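Local coordinates for rubber oxygenase (Streptomyces sp., PDB 5O1L), which uses a non-covalently bound b-type heme to cleave poly(cis-1,4-isoprene) oxidatively, adding oxygen across its double bonds and releasing oligo-isoprenoids with keto and aldehyde ends, at residues 261-264 against 265-269. Numbering follows the deposited sequence.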
loop_
_atom_site.group_PDB
_atom_site.type_symbol
_atom_site.label_atom_id
_atom_site.label_comp_id
_atom_site.label_asym_id
_atom_site.label_seq_id
_atom_site.Cartn_x
_atom_site.Cartn_y
_atom_site.Cartn_z
ATOM N N TRP A 261 -9.279 -5.318 0.496
ATOM C CA TRP A 261 -8.419 -4.756 -0.533
ATOM C C TRP A 261 -9.146 -4.430 -1.801
ATOM O O TRP A 261 -8.837 -3.451 -2.477
ATOM C CB TRP A 261 -7.142 -5.592 -0.718
ATOM C CG TRP A 261 -6.199 -5.376 0.383
ATOM C CD1 TRP A 261 -6.086 -6.000 1.579
ATOM C CD2 TRP A 261 -5.245 -4.277 0.404
ATOM N NE1 TRP A 261 -5.110 -5.360 2.342
ATOM C CE2 TRP A 261 -4.562 -4.357 1.619
ATOM C CE3 TRP A 261 -4.919 -3.311 -0.492
ATOM C CZ2 TRP A 261 -3.547 -3.446 1.963
ATOM C CZ3 TRP A 261 -3.898 -2.446 -0.202
ATOM C CH2 TRP A 261 -3.259 -2.499 1.051
ATOM N N GLN A 262 -10.180 -5.171 -2.166
ATOM C CA GLN A 262 -10.975 -4.859 -3.346
ATOM C C GLN A 262 -11.765 -3.555 -3.112
ATOM O O GLN A 262 -11.741 -2.676 -3.967
ATOM C CB GLN A 262 -11.942 -6.009 -3.667
ATOM C CG GLN A 262 -11.343 -7.321 -4.173
ATOM C CD GLN A 262 -12.330 -8.441 -4.143
ATOM O OE1 GLN A 262 -13.188 -8.555 -3.259
ATOM N NE2 GLN A 262 -12.192 -9.290 -5.168
ATOM N N VAL A 263 -12.461 -3.463 -1.976
ATOM C CA VAL A 263 -13.228 -2.290 -1.703
ATOM C C VAL A 263 -12.279 -1.107 -1.610
ATOM O O VAL A 263 -12.565 -0.041 -2.139
ATOM C CB VAL A 263 -14.012 -2.468 -0.424
ATOM C CG1 VAL A 263 -14.582 -1.128 0.096
ATOM C CG2 VAL A 263 -15.113 -3.524 -0.579
ATOM N N SER A 264 -11.111 -1.312 -0.994
ATOM C CA SER A 264 -10.189 -0.169 -0.852
ATOM C C SER A 264 -9.682 0.301 -2.190
ATOM O O SER A 264 -9.556 1.509 -2.409
ATOM C CB SER A 264 -9.053 -0.543 0.050
ATOM O OG SER A 264 -9.497 -0.854 1.374
ATOM N N ALA A 265 -9.379 -0.570 -3.123
ATOM C CA ALA A 265 -8.983 -0.191 -4.487
ATOM C C ALA A 265 -10.076 0.631 -5.120
ATOM O O ALA A 265 -9.799 1.678 -5.722
ATOM C CB ALA A 265 -8.712 -1.421 -5.312
ATOM N N HIS A 266 -11.333 0.212 -4.999
ATOM C CA HIS A 266 -12.451 1.031 -5.579
ATOM C C HIS A 266 -12.463 2.383 -4.928
ATOM O O HIS A 266 -12.591 3.399 -5.656
ATOM C CB HIS A 266 -13.749 0.298 -5.269
ATOM C CG HIS A 266 -14.955 1.006 -5.771
ATOM N ND1 HIS A 266 -15.630 2.049 -5.155
ATOM C CD2 HIS A 266 -15.643 0.720 -6.878
ATOM C CE1 HIS A 266 -16.680 2.371 -5.932
ATOM N NE2 HIS A 266 -16.678 1.596 -7.003
ATOM N N MET A 267 -12.331 2.459 -3.614
ATOM C CA MET A 267 -12.446 3.790 -2.943
ATOM C C MET A 267 -11.266 4.650 -3.259
ATOM O O MET A 267 -11.380 5.871 -3.260
ATOM C CB MET A 267 -12.551 3.574 -1.463
ATOM C CG MET A 267 -13.780 2.798 -1.021
ATOM S SD MET A 267 -15.333 3.496 -1.591
ATOM C CE MET A 267 -15.431 5.061 -0.676
ATOM N N LEU A 268 -10.153 4.100 -3.653
ATOM C CA LEU A 268 -8.992 4.902 -4.138
ATOM C C LEU A 268 -9.147 5.335 -5.554
ATOM O O LEU A 268 -8.265 6.064 -6.077
ATOM C CB LEU A 268 -7.709 4.103 -3.984
ATOM C CG LEU A 268 -7.299 3.885 -2.554
ATOM C CD1 LEU A 268 -6.290 2.706 -2.395
ATOM C CD2 LEU A 268 -6.712 5.143 -1.978
ATOM N N GLY A 269 -10.216 4.941 -6.251
ATOM C CA GLY A 269 -10.419 5.342 -7.607
ATOM C C GLY A 269 -10.052 4.365 -8.682
ATOM O O GLY A 269 -10.135 4.700 -9.862
#
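M267 N donates to V263 O at 2.9 Å, and L268 N to S264 O at 2.9 Å, the last two in a ladder of i to i+4 bonds that begins with A265 N on W261 O and H266 N on Q262 O. The final bond, L268 N to S264 O, is the most bent of the four, with an N-H...O angle of 143°, as the helix comes to its end. G269 closes it in a Schellman motif: its phi is positive and its N bonds back to H266 O at 2.9 Å. S264 OG lies beside its own backbone N (chi1 -63°), from where it bonds to V260 O one turn earlier and to Y181 OH.

Between the two segments the apolar side-chain contact is a single pair: V263 and M267 run side by side, CG1 of V263 4.2 Å from CG of M267. The methionine's bend at chi2 (-55°) brings SD to the edge of the H266 ring, in its plane, and a second bend at chi3 turns only the terminal CE. On another side of the helix, L268 leans back over the last turn, its CG 3.3 Å from S264 O.

This is the C-terminal end of helix 251-267. W261 and A265 pack on helix 224-244, W261 meeting the W231 ring edge-to-face, while M267 and L268 face helix 187-204, which carries the probable axial heme ligand H198; L268 itself touches the heme.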